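Local coordinates for lysosome-associated membrane glycoprotein 1 (Mus musculus, PDB 5GV0) that is a major glycoprotein of the lysosomal membrane, with a heavily glycosylated luminal region, and assembles with other copies through a mode distinct from that of LAMP-2, at residues S79-M91 against F101-V115. Numbering follows the deposited sequence.
Sequences SSLFFLQGVRLNM and FSISNHSLKALQATV. With NAG (2-acetamido-2-deoxy-beta-D-glucopyranose), chain E; NAG (2-acetamido-2-deoxy-beta-D-glucopyranose), chain D; NAG (2-acetamido-2-deoxy-beta-D-glucopyranose), chain G; SO4 (sulfate ion), chain B.
K109 lays its side chain across one face of the F83 ring, with CE 3.7 Å from the ring centroid. NZ lies farther toward the rim, 4.6 Å from the same centroid and 24° off the normal, a cation-pi contact. A bend at chi3 (-78°) turns the end of the lysine over the phenyl group, while the amide of Q112 runs beside the ring, its OE1 3.7 Å from CD2. The H106 imidazole packs against the aliphatic part of R88, CE1 lying 3.3 Å from CG. R88 NH1 donates to O4 of a sulfate, probably from the crystallisation liquor, at 2.7 Å, and NH2 forms a salt bridge with E70 of strand 67-76. L108 points toward 79-91, its CD1 3.7 Å from V87 CG2 and its CD2 beside the N105 sugar. At the far end M91 CB rests 3.7 Å from F101 CZ, with the sulfur oblique to the ring in a Met-aromatic contact.

Backbone hydrogen bonds hold these groups in place: 101-105 and 112-114 pair antiparallel with 81-91, separated by a loop in which N105 OD1 accepts from S107 N, an Asx turn. Q85 and G86 form a classic bulge opposite Q72. L84, L89 and I103 pack toward strands 14-30 and 125-128 of the other sheet. N105 ends this apolar face, its glycosylated ND2 bonded to V129 O; N90 carries its glycan on the R88 face. Sugars thus leave from both faces, one of them largely apolar.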
loop_
_atom_site.group_PDB
_atom_site.type_symbol
_atom_site.label_atom_id
_atom_site.label_comp_id
_atom_site.label_asym_id
_atom_site.label_seq_id
_atom_site.Cartn_x
_atom_site.Cartn_y
_atom_site.Cartn_z
ATOM N N SER A 79 -1.483 21.906 -2.913
ATOM C CA SER A 79 -0.266 21.739 -2.127
ATOM C C SER A 79 0.832 21.008 -2.904
ATOM O O SER A 79 1.990 21.033 -2.505
ATOM C CB SER A 79 -0.569 20.998 -0.813
ATOM O OG SER A 79 -1.106 19.705 -1.041
ATOM N N SER A 80 0.463 20.375 -4.016
ATOM C CA SER A 80 1.386 19.520 -4.761
ATOM C C SER A 80 2.039 18.494 -3.834
ATOM O O SER A 80 3.263 18.352 -3.804
ATOM C CB SER A 80 2.467 20.339 -5.474
ATOM O OG SER A 80 1.924 21.138 -6.518
ATOM N N LEU A 81 1.210 17.806 -3.057
ATOM C CA LEU A 81 1.647 16.685 -2.235
ATOM C C LEU A 81 0.846 15.468 -2.636
ATOM O O LEU A 81 -0.349 15.589 -2.913
ATOM C CB LEU A 81 1.435 16.957 -0.747
ATOM C CG LEU A 81 2.228 18.075 -0.082
ATOM C CD1 LEU A 81 1.686 18.330 1.310
ATOM C CD2 LEU A 81 3.702 17.713 -0.018
ATOM N N PHE A 82 1.492 14.304 -2.673
ATOM C CA PHE A 82 0.761 13.051 -2.837
ATOM C C PHE A 82 0.911 12.210 -1.580
ATOM O O PHE A 82 1.807 12.440 -0.769
ATOM C CB PHE A 82 1.235 12.263 -4.072
ATOM C CG PHE A 82 2.642 11.726 -3.967
ATOM C CD1 PHE A 82 2.902 10.502 -3.359
ATOM C CD2 PHE A 82 3.704 12.442 -4.499
ATOM C CE1 PHE A 82 4.199 10.018 -3.270
ATOM C CE2 PHE A 82 5.001 11.957 -4.409
ATOM C CZ PHE A 82 5.245 10.750 -3.802
ATOM N N PHE A 83 0.034 11.224 -1.432
ATOM C CA PHE A 83 0.006 10.408 -0.233
ATOM C C PHE A 83 -0.868 9.189 -0.447
ATOM O O PHE A 83 -1.741 9.179 -1.316
ATOM C CB PHE A 83 -0.509 11.220 0.979
ATOM C CG PHE A 83 -1.756 12.005 0.701
ATOM C CD1 PHE A 83 -3.009 11.441 0.888
ATOM C CD2 PHE A 83 -1.676 13.312 0.252
ATOM C CE1 PHE A 83 -4.157 12.165 0.626
ATOM C CE2 PHE A 83 -2.822 14.041 -0.011
ATOM C CZ PHE A 83 -4.061 13.468 0.180
ATOM N N LEU A 84 -0.602 8.155 0.341
ATOM C CA LEU A 84 -1.509 7.020 0.456
ATOM C C LEU A 84 -2.751 7.506 1.182
ATOM O O LEU A 84 -2.655 7.972 2.328
ATOM C CB LEU A 84 -0.850 5.876 1.216
ATOM C CG LEU A 84 -1.726 4.642 1.443
ATOM C CD1 LEU A 84 -1.912 3.875 0.137
ATOM C CD2 LEU A 84 -1.128 3.752 2.511
ATOM N N GLN A 85 -3.905 7.436 0.519
ATOM C CA GLN A 85 -5.137 7.920 1.129
ATOM C C GLN A 85 -6.111 6.790 1.450
ATOM O O GLN A 85 -7.049 6.979 2.218
ATOM C CB GLN A 85 -5.808 8.967 0.224
ATOM C CG GLN A 85 -6.346 8.459 -1.083
ATOM C CD GLN A 85 -7.008 9.558 -1.891
ATOM O OE1 GLN A 85 -7.201 10.681 -1.406
ATOM N NE2 GLN A 85 -7.347 9.245 -3.139
ATOM N N GLY A 86 -5.890 5.610 0.884
ATOM C CA GLY A 86 -6.834 4.538 1.104
ATOM C C GLY A 86 -6.261 3.147 0.985
ATOM O O GLY A 86 -5.300 2.920 0.258
ATOM N N VAL A 87 -6.867 2.217 1.715
ATOM C CA VAL A 87 -6.553 0.801 1.616
ATOM C C VAL A 87 -7.852 0.005 1.521
ATOM O O VAL A 87 -8.799 0.266 2.268
ATOM C CB VAL A 87 -5.737 0.316 2.837
ATOM C CG1 VAL A 87 -5.772 -1.216 2.964
ATOM C CG2 VAL A 87 -4.309 0.830 2.753
ATOM N N ARG A 88 -7.897 -0.940 0.587
ATOM C CA ARG A 88 -8.998 -1.893 0.480
ATOM C C ARG A 88 -8.426 -3.294 0.518
ATOM O O ARG A 88 -7.482 -3.594 -0.209
ATOM C CB ARG A 88 -9.791 -1.715 -0.822
ATOM C CG ARG A 88 -10.422 -0.361 -1.034
ATOM C CD ARG A 88 -11.559 -0.448 -2.054
ATOM N NE ARG A 88 -11.095 -0.581 -3.434
ATOM C CZ ARG A 88 -11.886 -0.910 -4.452
ATOM N NH1 ARG A 88 -13.171 -1.161 -4.238
ATOM N NH2 ARG A 88 -11.393 -0.998 -5.680
ATOM N N LEU A 89 -9.004 -4.155 1.345
ATOM C CA LEU A 89 -8.570 -5.540 1.413
ATOM C C LEU A 89 -9.748 -6.495 1.293
ATOM O O LEU A 89 -10.709 -6.400 2.053
ATOM C CB LEU A 89 -7.822 -5.795 2.726
ATOM C CG LEU A 89 -7.401 -7.243 2.988
ATOM C CD1 LEU A 89 -6.286 -7.671 2.044
ATOM C CD2 LEU A 89 -6.982 -7.419 4.436
ATOM N N ASN A 90 -9.675 -7.405 0.325
ATOM C CA ASN A 90 -10.575 -8.552 0.271
ATOM C C ASN A 90 -9.785 -9.776 0.685
ATOM O O ASN A 90 -8.673 -9.983 0.199
ATOM C CB ASN A 90 -11.143 -8.775 -1.133
ATOM C CG ASN A 90 -12.155 -7.730 -1.545
ATOM O OD1 ASN A 90 -12.626 -6.930 -0.735
ATOM N ND2 ASN A 90 -12.499 -7.743 -2.830
ATOM N N MET A 91 -10.337 -10.602 1.562
ATOM C CA MET A 91 -9.579 -11.769 1.978
ATOM C C MET A 91 -10.461 -12.959 2.300
ATOM O O MET A 91 -11.584 -12.806 2.768
ATOM C CB MET A 91 -8.721 -11.410 3.188
ATOM C CG MET A 91 -7.621 -12.400 3.483
ATOM S SD MET A 91 -6.420 -11.684 4.616
ATOM C CE MET A 91 -4.996 -12.705 4.258
ATOM N N PHE A 101 -14.276 -11.788 3.793
ATOM C CA PHE A 101 -14.587 -10.468 4.323
ATOM C C PHE A 101 -13.818 -9.380 3.592
ATOM O O PHE A 101 -12.917 -9.660 2.797
ATOM C CB PHE A 101 -14.255 -10.409 5.815
ATOM C CG PHE A 101 -12.815 -10.679 6.108
ATOM C CD1 PHE A 101 -12.378 -11.971 6.324
ATOM C CD2 PHE A 101 -11.891 -9.647 6.135
ATOM C CE1 PHE A 101 -11.052 -12.235 6.579
ATOM C CE2 PHE A 101 -10.562 -9.904 6.391
ATOM C CZ PHE A 101 -10.141 -11.201 6.612
ATOM N N SER A 102 -14.182 -8.133 3.876
ATOM C CA SER A 102 -13.459 -6.970 3.376
ATOM C C SER A 102 -13.199 -6.002 4.516
ATOM O O SER A 102 -13.999 -5.902 5.440
ATOM C CB SER A 102 -14.238 -6.268 2.261
ATOM O OG SER A 102 -14.289 -7.061 1.090
ATOM N N ILE A 103 -12.066 -5.310 4.449
ATOM C CA ILE A 103 -11.742 -4.225 5.373
ATOM C C ILE A 103 -11.236 -3.063 4.541
ATOM O O ILE A 103 -10.431 -3.258 3.633
ATOM C CB ILE A 103 -10.668 -4.624 6.402
ATOM C CG1 ILE A 103 -11.135 -5.818 7.238
ATOM C CG2 ILE A 103 -10.340 -3.421 7.301
ATOM C CD1 ILE A 103 -10.014 -6.482 8.036
ATOM N N SER A 104 -11.722 -1.859 4.817
ATOM C CA SER A 104 -11.242 -0.696 4.099
ATOM C C SER A 104 -11.044 0.502 5.009
ATOM O O SER A 104 -11.543 0.543 6.138
ATOM C CB SER A 104 -12.206 -0.317 2.979
ATOM O OG SER A 104 -13.469 0.039 3.506
ATOM N N ASN A 105 -10.290 1.475 4.514
ATOM C CA ASN A 105 -10.236 2.792 5.142
ATOM C C ASN A 105 -9.750 3.770 4.102
ATOM O O ASN A 105 -8.628 3.633 3.610
ATOM C CB ASN A 105 -9.316 2.795 6.372
ATOM C CG ASN A 105 -9.425 4.080 7.183
ATOM O OD1 ASN A 105 -9.750 5.140 6.655
ATOM N ND2 ASN A 105 -9.166 3.986 8.488
ATOM N N HIS A 106 -10.597 4.727 3.740
ATOM C CA HIS A 106 -10.248 5.697 2.704
ATOM C C HIS A 106 -10.018 7.074 3.296
ATOM O O HIS A 106 -10.177 8.089 2.617
ATOM C CB HIS A 106 -11.341 5.747 1.633
ATOM C CG HIS A 106 -11.533 4.446 0.924
ATOM N ND1 HIS A 106 -10.717 4.037 -0.109
ATOM C CD2 HIS A 106 -12.425 3.446 1.117
ATOM C CE1 HIS A 106 -11.107 2.848 -0.531
ATOM N NE2 HIS A 106 -12.143 2.466 0.196
ATOM N N SER A 107 -9.617 7.092 4.564
ATOM C CA SER A 107 -9.295 8.330 5.257
ATOM C C SER A 107 -7.873 8.284 5.821
ATOM O O SER A 107 -7.621 8.664 6.968
ATOM C CB SER A 107 -10.312 8.594 6.369
ATOM O OG SER A 107 -10.269 9.949 6.791
ATOM N N LEU A 108 -6.942 7.804 5.008
ATOM C CA LEU A 108 -5.548 7.695 5.415
ATOM C C LEU A 108 -4.741 8.874 4.908
ATOM O O LEU A 108 -5.137 9.555 3.965
ATOM C CB LEU A 108 -4.925 6.408 4.885
ATOM C CG LEU A 108 -5.688 5.122 5.170
ATOM C CD1 LEU A 108 -4.959 3.940 4.558
ATOM C CD2 LEU A 108 -5.846 4.901 6.667
ATOM N N LYS A 109 -3.595 9.103 5.539
ATOM C CA LYS A 109 -2.609 10.022 4.991
ATOM C C LYS A 109 -1.234 9.566 5.431
ATOM O O LYS A 109 -0.765 9.901 6.525
ATOM C CB LYS A 109 -2.870 11.468 5.419
ATOM C CG LYS A 109 -1.879 12.450 4.789
ATOM C CD LYS A 109 -2.345 13.895 4.887
ATOM C CE LYS A 109 -3.405 14.206 3.843
ATOM N NZ LYS A 109 -3.782 15.649 3.852
ATOM N N ALA A 110 -0.608 8.757 4.586
ATOM C CA ALA A 110 0.720 8.243 4.863
ATOM C C ALA A 110 1.546 8.297 3.592
ATOM O O ALA A 110 1.023 8.616 2.521
ATOM C CB ALA A 110 0.642 6.810 5.407
ATOM N N LEU A 111 2.836 7.999 3.723
ATOM C CA LEU A 111 3.758 7.970 2.588
ATOM C C LEU A 111 3.690 9.287 1.806
ATOM O O LEU A 111 3.738 9.305 0.578
ATOM C CB LEU A 111 3.444 6.774 1.675
ATOM C CG LEU A 111 3.144 5.423 2.333
ATOM C CD1 LEU A 111 2.961 4.332 1.269
ATOM C CD2 LEU A 111 4.233 5.031 3.331
ATOM N N GLN A 112 3.580 10.392 2.532
ATOM C CA GLN A 112 3.369 11.688 1.908
ATOM C C GLN A 112 4.667 12.324 1.432
ATOM O O GLN A 112 5.656 12.374 2.166
ATOM C CB GLN A 112 2.660 12.628 2.879
ATOM C CG GLN A 112 2.340 13.998 2.282
ATOM C CD GLN A 112 1.441 14.835 3.172
ATOM O OE1 GLN A 112 0.235 14.928 2.940
ATOM N NE2 GLN A 112 2.024 15.457 4.189
ATOM N N ALA A 113 4.650 12.826 0.203
ATOM C CA ALA A 113 5.795 13.532 -0.341
ATOM C C ALA A 113 5.363 14.551 -1.380
ATOM O O ALA A 113 4.250 14.504 -1.907
ATOM C CB ALA A 113 6.795 12.550 -0.953
ATOM N N THR A 114 6.268 15.478 -1.660
ATOM C CA THR A 114 6.090 16.466 -2.702
ATOM C C THR A 114 5.931 15.827 -4.075
ATOM O O THR A 114 6.702 14.951 -4.458
ATOM C CB THR A 114 7.286 17.412 -2.734
ATOM O OG1 THR A 114 7.499 17.954 -1.419
ATOM C CG2 THR A 114 7.075 18.527 -3.746
ATOM N N VAL A 115 4.933 16.279 -4.828
ATOM C CA VAL A 115 4.743 15.816 -6.195
ATOM C C VAL A 115 6.007 16.077 -7.018
ATOM O O VAL A 115 6.527 17.201 -7.034
ATOM C CB VAL A 115 3.520 16.505 -6.837
ATOM C CG1 VAL A 115 3.462 16.220 -8.310
ATOM C CG2 VAL A 115 2.247 16.043 -6.143
HETATM C C1 NAG E . -13.443 -6.822 -3.401
HETATM C C2 NAG E . -12.756 -5.980 -4.475
HETATM C C3 NAG E . -13.766 -5.051 -5.147
HETATM C C4 NAG E . -14.969 -5.842 -5.645
HETATM C C5 NAG E . -15.551 -6.674 -4.509
HETATM C C6 NAG E . -16.687 -7.566 -4.953
HETATM C C7 NAG E . -10.383 -5.371 -4.261
HETATM C C8 NAG E . -9.389 -4.507 -3.546
HETATM N N2 NAG E . -11.661 -5.214 -3.900
HETATM O O3 NAG E . -13.136 -4.402 -6.245
HETATM O O4 NAG E . -15.967 -4.953 -6.132
HETATM O O5 NAG E . -14.533 -7.531 -3.975
HETATM O O6 NAG E . -16.221 -8.628 -5.774
HETATM O O7 NAG E . -10.045 -6.169 -5.131
HETATM C C1 NAG D . -9.231 5.161 9.322
HETATM C C2 NAG D . -9.981 5.041 10.647
HETATM C C3 NAG D . -10.025 6.403 11.328
HETATM C C4 NAG D . -8.620 6.972 11.477
HETATM C C5 NAG D . -7.907 6.970 10.127
HETATM C C6 NAG D . -6.460 7.398 10.218
HETATM C C7 NAG D . -11.728 3.327 10.921
HETATM C C8 NAG D . -13.165 2.977 10.674
HETATM N N2 NAG D . -11.329 4.523 10.468
HETATM O O3 NAG D . -10.649 6.284 12.600
HETATM O O4 NAG D . -8.710 8.315 11.940
HETATM O O5 NAG D . -7.915 5.645 9.569
HETATM O O6 NAG D . -5.770 6.667 11.222
HETATM O O7 NAG D . -10.965 2.552 11.493
HETATM C C1 NAG G . -4.912 21.230 0.095
HETATM C C2 NAG G . -5.421 21.127 1.518
HETATM C C3 NAG G . -6.060 22.444 1.923
HETATM C C4 NAG G . -5.052 23.575 1.756
HETATM C C5 NAG G . -4.430 23.566 0.356
HETATM C C6 NAG G . -3.247 24.498 0.252
HETATM C C7 NAG G . -6.143 19.020 2.534
HETATM C C8 NAG G . -7.200 17.958 2.577
HETATM N N2 NAG G . -6.354 20.024 1.676
HETATM O O3 NAG G . -6.498 22.370 3.275
HETATM O O4 NAG G . -5.691 24.828 1.973
HETATM O O5 NAG G . -3.936 22.259 0.016
HETATM O O6 NAG G . -2.234 24.128 1.178
HETATM O O7 NAG G . -5.143 18.971 3.245
HETATM S S SO4 B . -14.590 -1.571 -7.877
HETATM O O1 SO4 B . -13.298 -1.088 -8.361
HETATM O O2 SO4 B . -15.580 -0.508 -8.019
HETATM O O3 SO4 B . -15.007 -2.733 -8.657
HETATM O O4 SO4 B . -14.480 -1.949 -6.470
#